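Local coordinates for protein putative trimethylamine methyltransferase (Rhizobium meliloti, PDB 4YYC) that probably transfers methyl groups and belongs to the trimethylamine methyltransferase family, at residues A[165-170]-A[491-496]; A[272-277]-A[294-299]; A[403-408]-A[484-489]. One frame throughout, in Å; residues are numbered along the deposited sequence.

In the fold
Following the chain from the N terminus, helix 158-170 comes first and supplies residues 165-170. Strand 269-277 and helix 286-307 follow and meet in interaction 2, a short loop inside one beta-alpha-beta unit. Helix 404-420 follows, and helix 481-495 packs on it to close interaction 3. Interaction 1 closes last, where residues 491-496 return to residues 165-170. Interactions 2 and 3 are in series, and both nest inside the long loop of interaction 1. Interactions 1 and 3 share helix 481-495 and touch, with Leu167 on Phe407 and Trp492 on Met408. Interaction 2 lies across the chain's centre, about 33 to 35 Å from both, centre to centre.

Interaction 1. Residues A[165-170]-A[491-496]; sequences VKLAYM and SWLEHY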
ATOM      1  N   VAL A 165       5.440  -4.275  25.700  1.00 14.86           N
ATOM      2  CA  VAL A 165       5.238  -5.698  25.776  1.00 15.15           C
ATOM      3  C   VAL A 165       3.762  -6.032  26.013  1.00 15.51           C
ATOM      4  O   VAL A 165       3.207  -6.929  25.376  1.00 15.22           O
ATOM      5  CB  VAL A 165       6.154  -6.367  26.794  1.00 15.66           C
ATOM      6  CG1 VAL A 165       5.827  -7.840  26.917  1.00 16.14           C
ATOM      7  CG2 VAL A 165       7.602  -6.228  26.338  1.00 15.91           C
ATOM      8  N   LYS A 166       3.132  -5.308  26.934  1.00 15.65           N
ATOM      9  CA  LYS A 166       1.717  -5.491  27.204  1.00 16.32           C
ATOM     10  C   LYS A 166       0.848  -5.251  25.964  1.00 15.99           C
ATOM     11  O   LYS A 166      -0.037  -6.037  25.656  1.00 16.02           O
ATOM     12  CB  LYS A 166       1.248  -4.590  28.356  1.00 17.03           C
ATOM     13  CG  LYS A 166       1.891  -4.899  29.718  1.00 17.93           C
ATOM     14  CD  LYS A 166       1.421  -3.875  30.741  1.00 19.22           C
ATOM     15  CE  LYS A 166       1.928  -4.211  32.122  1.00 20.53           C
ATOM     16  NZ  LYS A 166       1.590  -3.209  33.155  1.00 21.06           N
ATOM     17  N   LEU A 167       1.108  -4.141  25.249  1.00 15.63           N
ATOM     18  CA  LEU A 167       0.311  -3.835  24.068  1.00 15.74           C
ATOM     19  C   LEU A 167       0.515  -4.846  22.960  1.00 15.29           C
ATOM     20  O   LEU A 167      -0.446  -5.203  22.250  1.00 15.44           O
ATOM     21  CB  LEU A 167       0.656  -2.433  23.560  1.00 15.77           C
ATOM     22  CG  LEU A 167       0.271  -1.261  24.491  1.00 16.24           C
ATOM     23  CD1 LEU A 167       0.800   0.009  23.862  1.00 16.77           C
ATOM     24  CD2 LEU A 167      -1.211  -1.129  24.718  1.00 16.59           C
ATOM     25  N   ALA A 168       1.739  -5.355  22.836  1.00 14.76           N
ATOM     26  CA  ALA A 168       2.016  -6.403  21.868  1.00 14.59           C
ATOM     27  C   ALA A 168       1.321  -7.727  22.228  1.00 14.88           C
ATOM     28  O   ALA A 168       0.841  -8.437  21.333  1.00 15.03           O
ATOM     29  CB  ALA A 168       3.512  -6.649  21.746  1.00 14.64           C
ATOM     30  N   TYR A 169       1.254  -8.035  23.524  1.00 15.28           N
ATOM     31  CA  TYR A 169       0.528  -9.216  24.008  1.00 16.15           C
ATOM     32  C   TYR A 169      -0.957  -9.111  23.649  1.00 16.47           C
ATOM     33  O   TYR A 169      -1.572 -10.079  23.228  1.00 17.00           O
ATOM     34  CB  TYR A 169       0.737  -9.368  25.522  1.00 17.20           C
ATOM     35  CG  TYR A 169      -0.139 -10.398  26.146  1.00 18.16           C
ATOM     36  CD1 TYR A 169       0.108 -11.742  25.957  1.00 18.79           C
ATOM     37  CD2 TYR A 169      -1.276 -10.022  26.876  1.00 19.29           C
ATOM     38  CE1 TYR A 169      -0.689 -12.705  26.551  1.00 20.33           C
ATOM     39  CE2 TYR A 169      -2.084 -10.984  27.472  1.00 20.55           C
ATOM     40  CZ  TYR A 169      -1.786 -12.311  27.296  1.00 21.14           C
ATOM     41  OH  TYR A 169      -2.578 -13.275  27.851  1.00 23.40           O
HETATM   42  N   MSE A 170      -1.530  -7.917  23.809  1.00 16.45           N
HETATM   43  CA  MSE A 170      -2.946  -7.704  23.568  1.00 17.28           C
HETATM   44  C   MSE A 170      -3.293  -7.538  22.104  1.00 16.74           C
HETATM   45  O   MSE A 170      -4.395  -7.924  21.710  1.00 17.80           O
HETATM   46  CB  MSE A 170      -3.438  -6.512  24.351  1.00 17.99           C
HETATM   47  CG  MSE A 170      -3.424  -6.808  25.833  1.00 19.44           C
HETATM   48 SE   MSE A 170      -4.085  -5.307  26.925  1.00 21.02          SE
HETATM   49  CE  MSE A 170      -2.582  -4.099  26.870  1.00 21.48           C
ATOM     50  N   SER A 491      -7.030   2.343  27.518  1.00 19.56           N
ATOM     51  CA  SER A 491      -8.030   1.383  27.852  1.00 20.73           C
ATOM     52  C   SER A 491      -7.446  -0.018  27.902  1.00 20.22           C
ATOM     53  O   SER A 491      -7.694  -0.770  28.850  1.00 20.74           O
ATOM     54  CB  SER A 491      -9.177   1.419  26.851  1.00 21.64           C
ATOM     55  OG  SER A 491     -10.207   0.571  27.328  1.00 24.09           O
ATOM     56  N   TRP A 492      -6.663  -0.362  26.879  1.00 18.73           N
ATOM     57  CA  TRP A 492      -6.013  -1.667  26.859  1.00 18.67           C
ATOM     58  C   TRP A 492      -5.105  -1.858  28.077  1.00 18.94           C
ATOM     59  O   TRP A 492      -5.116  -2.927  28.715  1.00 19.77           O
ATOM     60  CB  TRP A 492      -5.205  -1.866  25.587  1.00 17.81           C
ATOM     61  CG  TRP A 492      -5.969  -2.196  24.363  1.00 17.70           C
ATOM     62  CD1 TRP A 492      -7.303  -2.044  24.131  1.00 18.45           C
ATOM     63  CD2 TRP A 492      -5.404  -2.704  23.149  1.00 17.48           C
ATOM     64  NE1 TRP A 492      -7.598  -2.413  22.823  1.00 18.66           N
ATOM     65  CE2 TRP A 492      -6.446  -2.840  22.219  1.00 17.67           C
ATOM     66  CE3 TRP A 492      -4.103  -3.082  22.768  1.00 17.15           C
ATOM     67  CZ2 TRP A 492      -6.232  -3.336  20.927  1.00 17.79           C
ATOM     68  CZ3 TRP A 492      -3.899  -3.547  21.493  1.00 17.00           C
ATOM     69  CH2 TRP A 492      -4.958  -3.679  20.599  1.00 17.48           C
ATOM     70  N   LEU A 493      -4.341  -0.831  28.418  1.00 18.60           N
ATOM     71  CA  LEU A 493      -3.382  -0.969  29.522  1.00 19.36           C
ATOM     72  C   LEU A 493      -4.111  -1.076  30.864  1.00 21.15           C
ATOM     73  O   LEU A 493      -3.656  -1.812  31.758  1.00 21.68           O
ATOM     74  CB  LEU A 493      -2.402   0.176  29.523  1.00 19.02           C
ATOM     75  CG  LEU A 493      -1.342   0.113  28.427  1.00 18.61           C
ATOM     76  CD1 LEU A 493      -0.598   1.432  28.385  1.00 19.09           C
ATOM     77  CD2 LEU A 493      -0.365  -1.049  28.628  1.00 18.59           C
ATOM     78  N   GLU A 494      -5.251  -0.410  30.980  1.00 22.67           N
ATOM     79  CA  GLU A 494      -6.098  -0.556  32.178  1.00 25.05           C
ATOM     80  C   GLU A 494      -6.681  -1.942  32.342  1.00 26.81           C
ATOM     81  O   GLU A 494      -6.790  -2.419  33.473  1.00 28.40           O
ATOM     82  CB  GLU A 494      -7.224   0.490  32.194  1.00 26.26           C
ATOM     83  CG  GLU A 494      -6.679   1.840  32.548  1.00 27.33           C
ATOM     84  N   HIS A 495      -7.041  -2.597  31.238  1.00 26.99           N
ATOM     85  CA  HIS A 495      -7.656  -3.907  31.287  1.00 29.07           C
ATOM     86  C   HIS A 495      -6.744  -5.094  31.199  1.00 26.76           C
ATOM     87  O   HIS A 495      -7.177  -6.208  31.423  1.00 27.26           O
ATOM     88  CB  HIS A 495      -8.799  -3.963  30.290  1.00 32.58           C
ATOM     89  CG  HIS A 495      -9.906  -3.029  30.688  1.00 36.23           C
ATOM     90  ND1 HIS A 495     -10.005  -1.744  30.196  1.00 37.52           N
ATOM     91  CD2 HIS A 495     -10.867  -3.141  31.639  1.00 39.79           C
ATOM     92  CE1 HIS A 495     -11.032  -1.135  30.762  1.00 39.84           C
ATOM     93  NE2 HIS A 495     -11.578  -1.962  31.637  1.00 41.27           N
ATOM     94  N   TYR A 496      -5.479  -4.836  30.921  1.00 24.34           N
ATOM     95  CA  TYR A 496      -4.477  -5.879  30.812  1.00 23.13           C
ATOM     96  C   TYR A 496      -4.426  -6.797  32.030  1.00 24.64           C
ATOM     97  O   TYR A 496      -4.500  -6.337  33.177  1.00 24.80           O
ATOM     98  CB  TYR A 496      -3.109  -5.217  30.622  1.00 21.36           C
ATOM     99  CG  TYR A 496      -1.964  -6.173  30.698  1.00 20.41           C
ATOM    100  CD1 TYR A 496      -1.547  -6.875  29.593  1.00 19.75           C
ATOM    101  CD2 TYR A 496      -1.270  -6.344  31.888  1.00 20.71           C
ATOM    102  CE1 TYR A 496      -0.464  -7.749  29.661  1.00 19.30           C
ATOM    103  CE2 TYR A 496      -0.208  -7.211  31.970  1.00 20.02           C
ATOM    104  CZ  TYR A 496       0.195  -7.912  30.849  1.00 19.57           C
ATOM    105  OH  TYR A 496       1.266  -8.765  30.924  1.00 19.22           O
TER
HETATM  106  O   HOH W   1      -1.084  -2.073  32.639  1.00 30.50           O
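Lys166 and Tyr496 meet where helix 158-170 crosses the C-terminal end of helix 481-495. The two short segments pack nearly at right angles, at 92°, with their axes 10.0 Å apart. One part of the contact is CH-pi. The Lys166 chain is extended beyond CG and runs across one face of the Tyr496 ring. Lys166 CG lies over the ring centre, 3.7 Å from the Tyr496 centroid. Tyr169 meets the same ring obliquely, its CD2 3.7 Å from Tyr496 CE1. The Tyr496 hydroxyl is hydrogen-bonded beyond the contact, to Tyr203 O.

The apolar part gathers round Leu167. Its CD2 branch touches Leu493 CG at 3.9 Å and also approaches Trp492 CE3. Trp492 also touches Met408 and Gln411 of helix 404-420.

Met170 is a selenomethionine and makes the Met-aromatic contacts. Its selenium lies at the edge of the Tyr496 ring and oblique to the five-membered ring of Trp492. Met170 SE also makes a close contact with the backbone oxygen Trp492 O, at 3.2 Å. The chain bends at its last torsion (chi3 -76°), which brings Met170 CE against Trp492 CB at 3.7 Å.

The polar link is indirect. One water receives a hydrogen bond from Lys166 NZ at 3.0 Å. The same water donates to the backbone carbonyl Leu493 O at 2.7 Å.

Interaction 2. Residues A[272-277]-A[294-299]; sequences VSPFIL and LAEVLA
Pro274 packs against Glu296 and Val297 inside a beta-alpha-beta unit. Its strand is 269-277, its helix is 286-307, and the next strand is 313-322. The contact is buried and small, with 221 Å² covered in all.

The apolar part sets the proline ring carbons against a valine methyl. Pro274 CD touches Val297 CG2 at 3.5 Å, and Pro274 CG lies slightly farther from the same methyl. The two side chains cross at about a right angle. Val297 has CG2 beside its backbone N and CG1 anti to it (chi1 169°), and CG2 is the branch that meets the ring. The same methyl lies 3.9 Å from the backbone oxygen Val272 O. Val297 also touches Phe315 of strand 313-322.

The second part sets a carboxylate against carbon. Glu296 extends beyond CG and runs alongside the proline, pointing the other way. Its OE1 comes to 3.2 Å from Pro274 CB and 3.4 Å from Pro274 CG. These are van der Waals contacts.

The polar partners of Glu296 lie outside the two segments. OE1 is hydrogen-bonded to Ser248 OG, while OE2 is bonded to Met250 N and Gln292 NE2. The Ser248 hydroxyl is also hydrogen-bonded to Phe275 N, in the residue after Pro274.

The side chain of Pro274 is about 8 Å from a bound, unidentified ligand. The chemistry implies that the buried carboxylate has hydrogen bonds to both oxygens, which probably hold its rotation, while the proline ring offers carbon, not a hydrogen-bonding group, to OE1.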
ATOM      1  N   VAL A 272      20.008 -12.349   9.866  1.00 15.07           N
ATOM      2  CA  VAL A 272      21.199 -11.684   9.305  1.00 15.51           C
ATOM      3  C   VAL A 272      20.767 -10.540   8.408  1.00 15.54           C
ATOM      4  O   VAL A 272      20.205 -10.758   7.324  1.00 15.68           O
ATOM      5  CB  VAL A 272      22.107 -12.697   8.532  1.00 15.99           C
ATOM      6  CG1 VAL A 272      23.269 -11.949   7.873  1.00 16.59           C
ATOM      7  CG2 VAL A 272      22.623 -13.732   9.484  1.00 16.69           C
ATOM      8  N   SER A 273      21.056  -9.317   8.823  1.00 15.57           N
ATOM      9  CA  SER A 273      20.379  -8.159   8.268  1.00 15.85           C
ATOM     10  C   SER A 273      21.347  -7.039   7.894  1.00 16.48           C
ATOM     11  O   SER A 273      21.805  -6.270   8.748  1.00 16.84           O
ATOM     12  CB  SER A 273      19.343  -7.601   9.288  1.00 15.89           C
ATOM     13  OG  SER A 273      18.367  -8.598   9.605  1.00 16.29           O
ATOM     14  N   PRO A 274      21.653  -6.899   6.602  1.00 17.28           N
ATOM     15  CA  PRO A 274      22.228  -5.663   6.112  1.00 18.15           C
ATOM     16  C   PRO A 274      21.435  -4.469   6.640  1.00 19.56           C
ATOM     17  O   PRO A 274      20.204  -4.546   6.751  1.00 20.06           O
ATOM     18  CB  PRO A 274      22.090  -5.821   4.592  1.00 18.71           C
ATOM     19  CG  PRO A 274      22.229  -7.298   4.391  1.00 18.50           C
ATOM     20  CD  PRO A 274      21.504  -7.916   5.535  1.00 17.81           C
ATOM     21  N   PHE A 275      22.124  -3.395   6.971  1.00 20.18           N
ATOM     22  CA  PHE A 275      21.486  -2.174   7.445  1.00 21.87           C
ATOM     23  C   PHE A 275      21.858  -1.063   6.483  1.00 20.88           C
ATOM     24  O   PHE A 275      22.973  -0.523   6.546  1.00 21.20           O
ATOM     25  CB  PHE A 275      21.958  -1.853   8.857  1.00 23.34           C
ATOM     26  CG  PHE A 275      21.233  -0.691   9.476  1.00 26.17           C
ATOM     27  CD1 PHE A 275      20.019  -0.896  10.119  1.00 27.97           C
ATOM     28  CD2 PHE A 275      21.724   0.589   9.354  1.00 29.04           C
ATOM     29  CE1 PHE A 275      19.311   0.170  10.662  1.00 30.31           C
ATOM     30  CE2 PHE A 275      21.032   1.678   9.909  1.00 29.97           C
ATOM     31  CZ  PHE A 275      19.833   1.456  10.555  1.00 30.68           C
ATOM     32  N   ILE A 276      20.937  -0.754   5.583  1.00 20.41           N
ATOM     33  CA  ILE A 276      21.264   0.021   4.416  1.00 21.20           C
ATOM     34  C   ILE A 276      20.353   1.214   4.190  1.00 21.07           C
ATOM     35  O   ILE A 276      19.130   1.099   4.275  1.00 20.17           O
ATOM     36  CB  ILE A 276      21.278  -0.875   3.199  1.00 21.93           C
ATOM     37  CG1 ILE A 276      22.587  -1.695   3.244  1.00 22.92           C
ATOM     38  CG2 ILE A 276      21.179  -0.148   1.876  1.00 22.63           C
ATOM     39  CD1 ILE A 276      22.520  -2.826   2.281  1.00 23.46           C
ATOM     40  N   LEU A 277      20.991   2.365   3.974  1.00 21.45           N
ATOM     41  CA  LEU A 277      20.371   3.495   3.325  1.00 21.85           C
ATOM     42  C   LEU A 277      21.012   3.582   1.940  1.00 21.50           C
ATOM     43  O   LEU A 277      22.223   3.858   1.819  1.00 21.76           O
ATOM     44  CB  LEU A 277      20.635   4.768   4.108  1.00 23.27           C
ATOM     45  CG  LEU A 277      20.087   4.749   5.546  1.00 23.65           C
ATOM     46  CD1 LEU A 277      20.455   6.070   6.200  1.00 25.29           C
ATOM     47  CD2 LEU A 277      18.579   4.540   5.522  1.00 24.47           C
ATOM     48  N   LEU A 294      22.728  -9.281  -1.125  1.00 16.94           N
ATOM     49  CA  LEU A 294      22.839 -10.715  -1.299  1.00 17.13           C
ATOM     50  C   LEU A 294      24.237 -11.185  -0.882  1.00 17.14           C
ATOM     51  O   LEU A 294      24.370 -12.233  -0.236  1.00 17.32           O
ATOM     52  CB  LEU A 294      22.489 -11.129  -2.741  1.00 17.70           C
ATOM     53  CG  LEU A 294      22.611 -12.618  -3.053  1.00 18.47           C
ATOM     54  CD1 LEU A 294      21.724 -13.447  -2.127  1.00 18.54           C
ATOM     55  CD2 LEU A 294      22.242 -12.842  -4.525  1.00 19.06           C
ATOM     56  N   ALA A 295      25.274 -10.416  -1.222  1.00 17.08           N
ATOM     57  CA  ALA A 295      26.658 -10.769  -0.803  1.00 17.63           C
ATOM     58  C   ALA A 295      26.791 -10.793   0.716  1.00 17.32           C
ATOM     59  O   ALA A 295      27.303 -11.756   1.285  1.00 17.24           O
ATOM     60  CB  ALA A 295      27.651  -9.784  -1.424  1.00 18.23           C
ATOM     61  N   GLU A 296      26.275  -9.769   1.391  1.00 16.61           N
ATOM     62  CA  GLU A 296      26.356  -9.672   2.856  1.00 16.59           C
ATOM     63  C   GLU A 296      25.591 -10.830   3.506  1.00 16.22           C
ATOM     64  O   GLU A 296      26.101 -11.461   4.417  1.00 15.87           O
ATOM     65  CB  GLU A 296      25.834  -8.334   3.356  1.00 16.97           C
ATOM     66  CG  GLU A 296      26.687  -7.180   2.934  1.00 18.00           C
ATOM     67  CD  GLU A 296      26.212  -5.839   3.427  1.00 18.51           C
ATOM     68  OE1 GLU A 296      25.258  -5.748   4.252  1.00 19.20           O
ATOM     69  OE2 GLU A 296      26.793  -4.813   2.991  1.00 19.83           O
ATOM     70  N   VAL A 297      24.383 -11.118   3.017  1.00 15.80           N
ATOM     71  CA  VAL A 297      23.615 -12.211   3.590  1.00 15.73           C
ATOM     72  C   VAL A 297      24.244 -13.559   3.339  1.00 16.13           C
ATOM     73  O   VAL A 297      24.304 -14.393   4.247  1.00 16.29           O
ATOM     74  CB  VAL A 297      22.118 -12.172   3.139  1.00 15.66           C
ATOM     75  CG1 VAL A 297      21.426 -13.481   3.538  1.00 15.86           C
ATOM     76  CG2 VAL A 297      21.422 -10.936   3.671  1.00 15.68           C
ATOM     77  N   LEU A 298      24.732 -13.794   2.127  1.00 16.30           N
ATOM     78  CA  LEU A 298      25.398 -15.066   1.874  1.00 16.87           C
ATOM     79  C   LEU A 298      26.532 -15.315   2.884  1.00 16.89           C
ATOM     80  O   LEU A 298      26.636 -16.411   3.425  1.00 16.86           O
ATOM     81  CB  LEU A 298      25.917 -15.126   0.422  1.00 17.55           C
ATOM     82  CG  LEU A 298      24.879 -15.407  -0.664  1.00 17.87           C
ATOM     83  CD1 LEU A 298      25.432 -15.109  -2.037  1.00 18.54           C
ATOM     84  CD2 LEU A 298      24.393 -16.849  -0.616  1.00 18.34           C
ATOM     85  N   ALA A 299      27.377 -14.327   3.104  1.00 16.69           N
ATOM     86  CA  ALA A 299      28.527 -14.499   3.997  1.00 16.98           C
ATOM     87  C   ALA A 299      28.068 -14.679   5.447  1.00 16.73           C
ATOM     88  O   ALA A 299      28.509 -15.611   6.123  1.00 16.98           O
ATOM     89  CB  ALA A 299      29.445 -13.321   3.852  1.00 17.25           C
TER

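Interaction 3. Residues A[403-408]-A[484-489]; sequences SYEKFM and RANALA
Ala485 fits its small methyl against the start of helix 404-420. Its CB sits 3.7 Å from the backbone oxygen Glu405 O and also touches Met408 CB. The CA atoms of Glu405 and Ala485 are 5.3 Å apart. The short segments cross at 92°, with axes 8.3 Å apart, a close approach that the alanines allow.

Met408, a selenomethionine, is the main bump. It lies over the shallow hollow left by Ala485 and Ala489, beside Leu488. Its CG rests 3.7 Å from Ala489 CB. The chain is bent at both chi2 and chi3, and Met408 CE turns onto Leu488 CD2 at 3.5 Å.

At one border Glu405 meets Asn486. Asn486 ND2 donates to Glu405 OE2 at 2.9 Å, with an angle of 161° at the hydrogen. The acceptor uses its anti lone pair and lies in the amide plane, while carboxylate and amide planes stand 67° apart. Asn486 ND2 also bonds to Leu149 O, and its OD1 to Arg490 NE. With an alanine in place of Glu405, Asn486 ND2 would probably lose this acceptor and rely on Leu149 O, and a gap is likely to open beside Asn486 CB.

Ser403 OG caps the helix by accepting from Lys406 N. Around the contact, Tyr404 and Phe407 pack on Leu167 of helix 158-170, and Ser403 pairs by backbone with Gly394 near strand 395-396.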
ATOM      1  N   SER A 403       6.387   4.954  19.450  1.00 13.30           N
ATOM      2  CA  SER A 403       5.187   5.779  19.730  1.00 13.71           C
ATOM      3  C   SER A 403       4.001   4.936  20.133  1.00 13.72           C
ATOM      4  O   SER A 403       3.632   4.027  19.419  1.00 13.29           O
ATOM      5  CB  SER A 403       4.852   6.594  18.506  1.00 13.86           C
ATOM      6  OG  SER A 403       3.545   7.140  18.583  1.00 14.49           O
ATOM      7  N   TYR A 404       3.390   5.231  21.283  1.00 14.12           N
ATOM      8  CA  TYR A 404       2.229   4.487  21.706  1.00 14.66           C
ATOM      9  C   TYR A 404       1.095   4.674  20.679  1.00 14.17           C
ATOM     10  O   TYR A 404       0.431   3.702  20.309  1.00 14.16           O
ATOM     11  CB  TYR A 404       1.751   4.992  23.067  1.00 15.78           C
ATOM     12  CG  TYR A 404       2.615   4.586  24.254  1.00 16.98           C
ATOM     13  CD1 TYR A 404       3.734   5.278  24.611  1.00 17.71           C
ATOM     14  CD2 TYR A 404       2.222   3.576  25.062  1.00 18.89           C
ATOM     15  CE1 TYR A 404       4.497   4.935  25.716  1.00 18.50           C
ATOM     16  CE2 TYR A 404       2.935   3.255  26.215  1.00 19.68           C
ATOM     17  CZ  TYR A 404       4.103   3.920  26.500  1.00 19.01           C
ATOM     18  OH  TYR A 404       4.851   3.568  27.628  1.00 19.25           O
ATOM     19  N   GLU A 405       0.854   5.900  20.263  1.00 14.14           N
ATOM     20  CA  GLU A 405      -0.263   6.144  19.363  1.00 14.29           C
ATOM     21  C   GLU A 405      -0.006   5.447  18.022  1.00 14.15           C
ATOM     22  O   GLU A 405      -0.915   4.814  17.440  1.00 14.24           O
ATOM     23  CB  GLU A 405      -0.516   7.657  19.158  1.00 14.95           C
ATOM     24  CG  GLU A 405      -1.141   8.283  20.405  1.00 16.22           C
ATOM     25  CD  GLU A 405      -1.184   9.794  20.362  1.00 17.70           C
ATOM     26  OE1 GLU A 405      -0.745  10.381  19.374  1.00 19.28           O
ATOM     27  OE2 GLU A 405      -1.645  10.423  21.366  1.00 19.66           O
ATOM     28  N   LYS A 406       1.210   5.614  17.512  1.00 13.77           N
ATOM     29  CA  LYS A 406       1.563   4.971  16.264  1.00 13.93           C
ATOM     30  C   LYS A 406       1.445   3.441  16.355  1.00 13.64           C
ATOM     31  O   LYS A 406       0.971   2.795  15.424  1.00 13.33           O
ATOM     32  CB  LYS A 406       2.953   5.374  15.859  1.00 14.96           C
ATOM     33  CG  LYS A 406       3.541   4.696  14.637  1.00 15.95           C
ATOM     34  CD  LYS A 406       2.909   5.143  13.405  1.00 16.10           C
ATOM     35  CE  LYS A 406       3.738   4.992  12.076  1.00 15.83           C
ATOM     36  NZ  LYS A 406       4.546   3.709  12.035  1.00 16.06           N
ATOM     37  N   PHE A 407       1.856   2.863  17.470  1.00 12.97           N
ATOM     38  CA  PHE A 407       1.716   1.436  17.647  1.00 13.25           C
ATOM     39  C   PHE A 407       0.265   0.997  17.466  1.00 13.43           C
ATOM     40  O   PHE A 407      -0.022   0.014  16.797  1.00 13.31           O
ATOM     41  CB  PHE A 407       2.218   1.032  19.048  1.00 13.66           C
ATOM     42  CG  PHE A 407       2.159  -0.437  19.287  1.00 13.89           C
ATOM     43  CD1 PHE A 407       0.959  -1.063  19.694  1.00 14.60           C
ATOM     44  CD2 PHE A 407       3.297  -1.213  19.106  1.00 14.15           C
ATOM     45  CE1 PHE A 407       0.916  -2.436  19.898  1.00 15.08           C
ATOM     46  CE2 PHE A 407       3.242  -2.599  19.358  1.00 14.83           C
ATOM     47  CZ  PHE A 407       2.062  -3.192  19.719  1.00 14.84           C
HETATM   48  N   MSE A 408      -0.664   1.740  18.071  1.00 13.56           N
HETATM   49  CA  MSE A 408      -2.096   1.367  17.983  1.00 14.29           C
HETATM   50  C   MSE A 408      -2.630   1.468  16.576  1.00 13.87           C
HETATM   51  O   MSE A 408      -3.394   0.610  16.118  1.00 13.61           O
HETATM   52  CB  MSE A 408      -2.920   2.218  18.948  1.00 15.13           C
HETATM   53  CG  MSE A 408      -2.513   2.070  20.418  1.00 16.02           C
HETATM   54 SE   MSE A 408      -2.686   0.232  21.057  1.00 17.76          SE
HETATM   55  CE  MSE A 408      -4.609   0.068  20.776  1.00 18.56           C
ATOM     56  N   ARG A 484      -8.001   8.940  19.149  1.00 14.50           N
ATOM     57  CA  ARG A 484      -8.700   7.704  19.454  1.00 14.84           C
ATOM     58  C   ARG A 484      -7.700   6.564  19.814  1.00 15.00           C
ATOM     59  O   ARG A 484      -7.994   5.720  20.671  1.00 15.83           O
ATOM     60  CB  ARG A 484      -9.677   7.316  18.336  1.00 15.21           C
ATOM     61  CG  ARG A 484     -10.795   8.331  18.076  1.00 15.60           C
ATOM     62  CD  ARG A 484     -11.862   7.786  17.120  1.00 16.19           C
ATOM     63  NE  ARG A 484     -11.302   7.587  15.782  1.00 15.39           N
ATOM     64  CZ  ARG A 484     -10.973   8.515  14.899  1.00 15.38           C
ATOM     65  NH1 ARG A 484     -11.232   9.805  15.098  1.00 15.93           N
ATOM     66  NH2 ARG A 484     -10.386   8.139  13.792  1.00 15.36           N
ATOM     67  N   ALA A 485      -6.563   6.557  19.140  1.00 14.69           N
ATOM     68  CA  ALA A 485      -5.483   5.574  19.455  1.00 14.58           C
ATOM     69  C   ALA A 485      -4.959   5.735  20.858  1.00 15.13           C
ATOM     70  O   ALA A 485      -4.726   4.742  21.559  1.00 15.52           O
ATOM     71  CB  ALA A 485      -4.371   5.689  18.461  1.00 14.15           C
ATOM     72  N   ASN A 486      -4.778   6.978  21.274  1.00 15.27           N
ATOM     73  CA  ASN A 486      -4.370   7.288  22.650  1.00 15.89           C
ATOM     74  C   ASN A 486      -5.362   6.678  23.665  1.00 16.60           C
ATOM     75  O   ASN A 486      -4.970   5.945  24.619  1.00 16.55           O
ATOM     76  CB  ASN A 486      -4.271   8.795  22.818  1.00 16.79           C
ATOM     77  CG  ASN A 486      -3.634   9.194  24.133  1.00 17.90           C
ATOM     78  OD1 ASN A 486      -4.241   9.027  25.198  1.00 19.76           O
ATOM     79  ND2 ASN A 486      -2.453   9.750  24.063  1.00 18.93           N
ATOM     80  N   ALA A 487      -6.653   6.925  23.444  1.00 16.30           N
ATOM     81  CA  ALA A 487      -7.674   6.427  24.342  1.00 17.32           C
ATOM     82  C   ALA A 487      -7.723   4.908  24.385  1.00 17.34           C
ATOM     83  O   ALA A 487      -7.862   4.314  25.461  1.00 17.86           O
ATOM     84  CB  ALA A 487      -9.032   6.956  23.951  1.00 17.88           C
ATOM     85  N   LEU A 488      -7.513   4.291  23.225  1.00 16.57           N
ATOM     86  CA  LEU A 488      -7.576   2.861  23.126  1.00 16.92           C
ATOM     87  C   LEU A 488      -6.367   2.221  23.850  1.00 16.51           C
ATOM     88  O   LEU A 488      -6.534   1.216  24.564  1.00 17.26           O
ATOM     89  CB  LEU A 488      -7.663   2.395  21.673  1.00 17.43           C
ATOM     90  CG  LEU A 488      -8.054   0.920  21.567  1.00 18.89           C
ATOM     91  CD1 LEU A 488      -9.404   0.600  22.188  1.00 20.20           C
ATOM     92  CD2 LEU A 488      -8.031   0.516  20.119  1.00 19.38           C
ATOM     93  N   ALA A 489      -5.181   2.791  23.658  1.00 15.74           N
ATOM     94  CA  ALA A 489      -3.978   2.312  24.368  1.00 15.81           C
ATOM     95  C   ALA A 489      -4.213   2.394  25.880  1.00 17.06           C
ATOM     96  O   ALA A 489      -3.872   1.455  26.604  1.00 16.81           O
ATOM     97  CB  ALA A 489      -2.760   3.117  24.003  1.00 15.62           C
TER